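Local coordinates for protein fatty acid amide hydrolase (Candida albicans, PDB 6KVR) that probably hydrolyses monocarboxylic acid amides to the carboxylate and ammonium, as an enzyme of the amidase signature family, at residues 393-404 with 422-432. Numbering follows the deposited sequence.
Sequences HKMYNCDGNHMQ and NLNYGEGAKHY
With CG anti to the carbonyl carbon in both Asn397 (chi1 -73°) and Asn401 (chi1 -68°), the two amides are carried to consecutive backbone carbonyls, those of Asn422 and Leu423, in the last part of helix 417-423. Asn397 ND2 donates a nearly straight bond of 3.0 Å to Asn422 O, which lies close to the amide plane and also accepts from Tyr425 N. Asn401 ND2 meets Leu423 O at 2.8 Å, in the carbonyl plane and on a lone pair, and the same nitrogen also bonds to Asp12 OD1; the CD2 methyl of Leu423 packs against this amide. Two side-chain amides thus take up consecutive peptide oxygens near the helix end.

Beyond them, aromatic rings pack at both ends of the contact. His393 points its CD2 edge at the centre of one Tyr425 face, a T-shaped pair with planes at 83°. A water joins His393 NE2 to Tyr425 OH, while ND1 is bonded to Tyr389 O and the hydroxyl also to Tyr479 O. At the other end Cys398 CB sits over the Tyr432 ring, 3.9 Å from its centroid, in a CH-pi contact. The neighbouring backbone bond runs from Tyr432 N to Cys398 O (3.0 Å). His431 lays a ring face over Asp399 O, and its NE2 bonds to Ala435 of the second subunit.

Glycines permit the close approach: His393 O and Lys394 CA crowd Gly426, its CA 4.1 Å from Lys394 CA, and His431 CB crowds Gly400. The arrangement exemplifies a turn between helices 385-397 and 402-409 packed on the connection from helix 417-423 to helix 434-457; Tyr396 approaches Gly255, predicted to bind substrate, while His431 and Tyr432 meet the second subunit of this amidase-family enzyme.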
loop_
_atom_site.group_PDB
_atom_site.type_symbol
_atom_site.label_atom_id
_atom_site.label_comp_id
_atom_site.label_asym_id
_atom_site.label_seq_id
_atom_site.Cartn_x
_atom_site.Cartn_y
_atom_site.Cartn_z
ATOM N N HIS A 393 -12.970 -6.517 12.990
ATOM C CA HIS A 393 -12.993 -6.252 14.424
ATOM C C HIS A 393 -11.905 -7.023 15.161
ATOM O O HIS A 393 -11.420 -6.549 16.192
ATOM C CB HIS A 393 -14.380 -6.526 15.004
ATOM C CG HIS A 393 -15.347 -5.415 14.724
ATOM N ND1 HIS A 393 -15.715 -5.057 13.444
ATOM C CD2 HIS A 393 -15.905 -4.494 15.543
ATOM C CE1 HIS A 393 -16.514 -4.004 13.492
ATOM N NE2 HIS A 393 -16.645 -3.643 14.757
ATOM N N LYS A 394 -11.499 -8.199 14.658
ATOM C CA LYS A 394 -10.325 -8.851 15.227
ATOM C C LYS A 394 -9.091 -7.996 14.990
ATOM O O LYS A 394 -8.241 -7.857 15.879
ATOM C CB LYS A 394 -10.125 -10.245 14.614
ATOM C CG LYS A 394 -11.090 -11.331 15.074
ATOM C CD LYS A 394 -10.727 -12.654 14.377
ATOM C CE LYS A 394 -11.739 -13.771 14.637
ATOM N NZ LYS A 394 -11.810 -14.712 13.457
HETATM N N MSE A 395 -8.993 -7.399 13.795
HETATM C CA MSE A 395 -7.829 -6.618 13.366
HETATM C C MSE A 395 -7.635 -5.425 14.281
HETATM O O MSE A 395 -6.503 -5.055 14.590
HETATM C CB MSE A 395 -7.977 -6.117 11.920
HETATM C CG MSE A 395 -7.590 -7.110 10.825
HETATM SE SE MSE A 395 -8.038 -6.406 9.021
HETATM C CE MSE A 395 -7.117 -7.709 7.911
ATOM N N TYR A 396 -8.748 -4.817 14.706
ATOM C CA TYR A 396 -8.661 -3.640 15.565
ATOM C C TYR A 396 -7.876 -3.934 16.834
ATOM O O TYR A 396 -7.121 -3.076 17.309
ATOM C CB TYR A 396 -10.057 -3.124 15.939
ATOM C CG TYR A 396 -10.816 -2.502 14.801
ATOM C CD1 TYR A 396 -10.154 -1.857 13.772
ATOM C CD2 TYR A 396 -12.217 -2.545 14.768
ATOM C CE1 TYR A 396 -10.864 -1.291 12.713
ATOM C CE2 TYR A 396 -12.933 -1.975 13.725
ATOM C CZ TYR A 396 -12.249 -1.345 12.702
ATOM O OH TYR A 396 -12.945 -0.784 11.657
ATOM N N ASN A 397 -8.036 -5.141 17.397
ATOM C CA ASN A 397 -7.531 -5.444 18.734
ATOM C C ASN A 397 -6.459 -6.527 18.756
ATOM O O ASN A 397 -6.085 -6.981 19.845
ATOM C CB ASN A 397 -8.683 -5.857 19.664
ATOM C CG ASN A 397 -9.561 -4.689 20.063
ATOM O OD1 ASN A 397 -9.329 -3.552 19.644
ATOM N ND2 ASN A 397 -10.577 -4.960 20.884
ATOM N N CYS A 398 -5.933 -6.949 17.598
ATOM C CA CYS A 398 -5.099 -8.149 17.637
ATOM C C CYS A 398 -3.719 -7.915 18.249
ATOM O O CYS A 398 -2.928 -8.876 18.318
ATOM C CB CYS A 398 -4.955 -8.759 16.232
ATOM S SG CYS A 398 -4.135 -7.695 15.017
ATOM N N ASP A 399 -3.387 -6.704 18.708
ATOM C CA ASP A 399 -2.218 -6.557 19.573
ATOM C C ASP A 399 -2.568 -6.778 21.053
ATOM O O ASP A 399 -1.795 -6.401 21.935
ATOM C CB ASP A 399 -1.542 -5.197 19.348
ATOM C CG ASP A 399 -2.216 -4.044 20.104
ATOM O OD1 ASP A 399 -3.432 -4.118 20.367
ATOM O OD2 ASP A 399 -1.521 -3.040 20.402
ATOM N N GLY A 400 -3.695 -7.428 21.329
ATOM C CA GLY A 400 -4.112 -7.653 22.695
ATOM C C GLY A 400 -4.462 -6.385 23.443
ATOM O O GLY A 400 -4.391 -6.371 24.672
ATOM N N ASN A 401 -4.833 -5.319 22.719
ATOM C CA ASN A 401 -5.053 -3.976 23.269
ATOM C C ASN A 401 -3.796 -3.406 23.923
ATOM O O ASN A 401 -3.884 -2.520 24.769
ATOM C CB ASN A 401 -6.241 -3.955 24.238
ATOM C CG ASN A 401 -7.563 -4.188 23.519
ATOM O OD1 ASN A 401 -7.724 -3.793 22.357
ATOM N ND2 ASN A 401 -8.498 -4.855 24.183
ATOM N N HIS A 402 -2.618 -3.855 23.475
ATOM C CA HIS A 402 -1.356 -3.407 24.067
ATOM C C HIS A 402 -1.202 -1.889 24.036
ATOM O O HIS A 402 -0.910 -1.262 25.063
ATOM C CB HIS A 402 -0.167 -4.030 23.346
ATOM C CG HIS A 402 1.122 -3.352 23.671
ATOM N ND1 HIS A 402 1.750 -3.506 24.888
ATOM C CD2 HIS A 402 1.874 -2.474 22.967
ATOM C CE1 HIS A 402 2.850 -2.775 24.908
ATOM N NE2 HIS A 402 2.946 -2.136 23.756
HETATM N N MSE A 403 -1.323 -1.286 22.853
HETATM C CA MSE A 403 -1.142 0.167 22.758
HETATM C C MSE A 403 -2.255 0.986 23.429
HETATM O O MSE A 403 -1.966 1.992 24.098
HETATM C CB MSE A 403 -1.009 0.614 21.301
HETATM C CG MSE A 403 -0.427 2.017 21.192
HETATM SE SE MSE A 403 1.414 2.125 21.853
HETATM C CE MSE A 403 2.273 1.411 20.257
ATOM N N GLN A 404 -3.520 0.599 23.226
ATOM C CA GLN A 404 -4.604 1.299 23.918
ATOM C C GLN A 404 -4.403 1.238 25.431
ATOM O O GLN A 404 -4.553 2.251 26.132
ATOM C CB GLN A 404 -5.963 0.703 23.534
ATOM C CG GLN A 404 -6.412 0.961 22.093
ATOM C CD GLN A 404 -6.999 2.364 21.873
ATOM O OE1 GLN A 404 -6.769 3.286 22.660
ATOM N NE2 GLN A 404 -7.758 2.523 20.786
ATOM N N ASN A 422 -15.370 -1.044 22.806
ATOM C CA ASN A 422 -14.455 -1.341 21.701
ATOM C C ASN A 422 -13.227 -2.121 22.157
ATOM O O ASN A 422 -12.621 -2.827 21.344
ATOM C CB ASN A 422 -14.030 -0.053 20.967
ATOM C CG ASN A 422 -12.923 0.701 21.679
ATOM O OD1 ASN A 422 -11.745 0.304 21.662
ATOM N ND2 ASN A 422 -13.289 1.804 22.304
ATOM N N LEU A 423 -12.859 -2.028 23.440
ATOM C CA LEU A 423 -11.789 -2.877 23.953
ATOM C C LEU A 423 -12.183 -4.347 23.958
ATOM O O LEU A 423 -11.300 -5.207 24.012
ATOM C CB LEU A 423 -11.382 -2.424 25.358
ATOM C CG LEU A 423 -10.664 -1.066 25.337
ATOM C CD1 LEU A 423 -10.381 -0.539 26.747
ATOM C CD2 LEU A 423 -9.379 -1.151 24.500
ATOM N N ASN A 424 -13.477 -4.663 23.857
ATOM C CA ASN A 424 -13.924 -6.054 23.799
ATOM C C ASN A 424 -14.320 -6.504 22.388
ATOM O O ASN A 424 -14.921 -7.577 22.238
ATOM C CB ASN A 424 -15.088 -6.260 24.774
ATOM C CG ASN A 424 -14.606 -6.435 26.209
ATOM O OD1 ASN A 424 -14.395 -7.569 26.667
ATOM N ND2 ASN A 424 -14.394 -5.316 26.911
ATOM N N TYR A 425 -13.923 -5.747 21.355
ATOM C CA TYR A 425 -14.433 -5.947 19.992
ATOM C C TYR A 425 -14.120 -7.321 19.404
ATOM O O TYR A 425 -15.008 -7.981 18.842
ATOM C CB TYR A 425 -13.877 -4.878 19.067
ATOM C CG TYR A 425 -14.939 -3.898 18.721
ATOM C CD1 TYR A 425 -16.274 -4.243 18.871
ATOM C CD2 TYR A 425 -14.622 -2.627 18.262
ATOM C CE1 TYR A 425 -17.279 -3.355 18.562
ATOM C CE2 TYR A 425 -15.621 -1.721 17.963
ATOM C CZ TYR A 425 -16.951 -2.091 18.121
ATOM O OH TYR A 425 -17.957 -1.200 17.810
ATOM N N GLY A 426 -12.866 -7.727 19.399
ATOM C CA GLY A 426 -12.593 -8.921 18.595
ATOM C C GLY A 426 -12.375 -10.096 19.529
ATOM O O GLY A 426 -13.329 -10.640 20.098
ATOM N N GLU A 427 -11.114 -10.460 19.745
ATOM C CA GLU A 427 -10.744 -11.289 20.880
ATOM C C GLU A 427 -10.144 -10.454 22.013
ATOM O O GLU A 427 -9.390 -10.979 22.838
ATOM C CB GLU A 427 -9.791 -12.403 20.436
ATOM C CG GLU A 427 -10.379 -13.314 19.334
ATOM C CD GLU A 427 -9.528 -14.552 19.048
ATOM O OE1 GLU A 427 -9.312 -15.361 19.973
ATOM O OE2 GLU A 427 -9.087 -14.735 17.888
ATOM N N GLY A 428 -10.463 -9.156 22.059
ATOM C CA GLY A 428 -10.040 -8.267 23.125
ATOM C C GLY A 428 -8.568 -8.333 23.486
ATOM O O GLY A 428 -7.700 -7.997 22.670
ATOM N N ALA A 429 -8.270 -8.770 24.713
ATOM C CA ALA A 429 -6.898 -8.736 25.199
ATOM C C ALA A 429 -6.050 -9.905 24.709
ATOM O O ALA A 429 -4.901 -10.034 25.147
ATOM C CB ALA A 429 -6.876 -8.697 26.731
ATOM N N LYS A 430 -6.563 -10.765 23.835
ATOM C CA LYS A 430 -5.724 -11.826 23.290
ATOM C C LYS A 430 -4.728 -11.218 22.303
ATOM O O LYS A 430 -5.116 -10.506 21.368
ATOM C CB LYS A 430 -6.564 -12.897 22.608
ATOM C CG LYS A 430 -5.753 -13.721 21.621
ATOM C CD LYS A 430 -6.557 -14.879 21.051
ATOM C CE LYS A 430 -5.836 -15.475 19.849
ATOM N NZ LYS A 430 -6.702 -16.322 18.987
ATOM N N HIS A 431 -3.444 -11.463 22.532
ATOM C CA HIS A 431 -2.381 -10.882 21.721
ATOM C C HIS A 431 -2.001 -11.897 20.643
ATOM O O HIS A 431 -1.393 -12.926 20.938
ATOM C CB HIS A 431 -1.195 -10.507 22.609
ATOM C CG HIS A 431 -0.228 -9.547 21.979
ATOM N ND1 HIS A 431 0.745 -8.890 22.707
ATOM C CD2 HIS A 431 -0.069 -9.147 20.696
ATOM C CE1 HIS A 431 1.455 -8.121 21.899
ATOM N NE2 HIS A 431 0.986 -8.264 20.670
ATOM N N TYR A 432 -2.378 -11.611 19.403
ATOM C CA TYR A 432 -2.121 -12.510 18.285
ATOM C C TYR A 432 -0.625 -12.653 18.012
ATOM O O TYR A 432 0.165 -11.732 18.241
ATOM C CB TYR A 432 -2.799 -11.971 17.026
ATOM C CG TYR A 432 -4.265 -12.315 16.868
ATOM C CD1 TYR A 432 -5.177 -12.066 17.878
ATOM C CD2 TYR A 432 -4.739 -12.855 15.677
ATOM C CE1 TYR A 432 -6.519 -12.376 17.723
ATOM C CE2 TYR A 432 -6.077 -13.156 15.504
ATOM C CZ TYR A 432 -6.962 -12.921 16.532
ATOM O OH TYR A 432 -8.292 -13.234 16.357
HETATM O O HOH W 1 -19.162 -2.868 15.604
HETATM O O HOH W 2 -8.752 -9.201 18.308
HETATM O O HOH W 3 -10.640 -0.896 19.473
#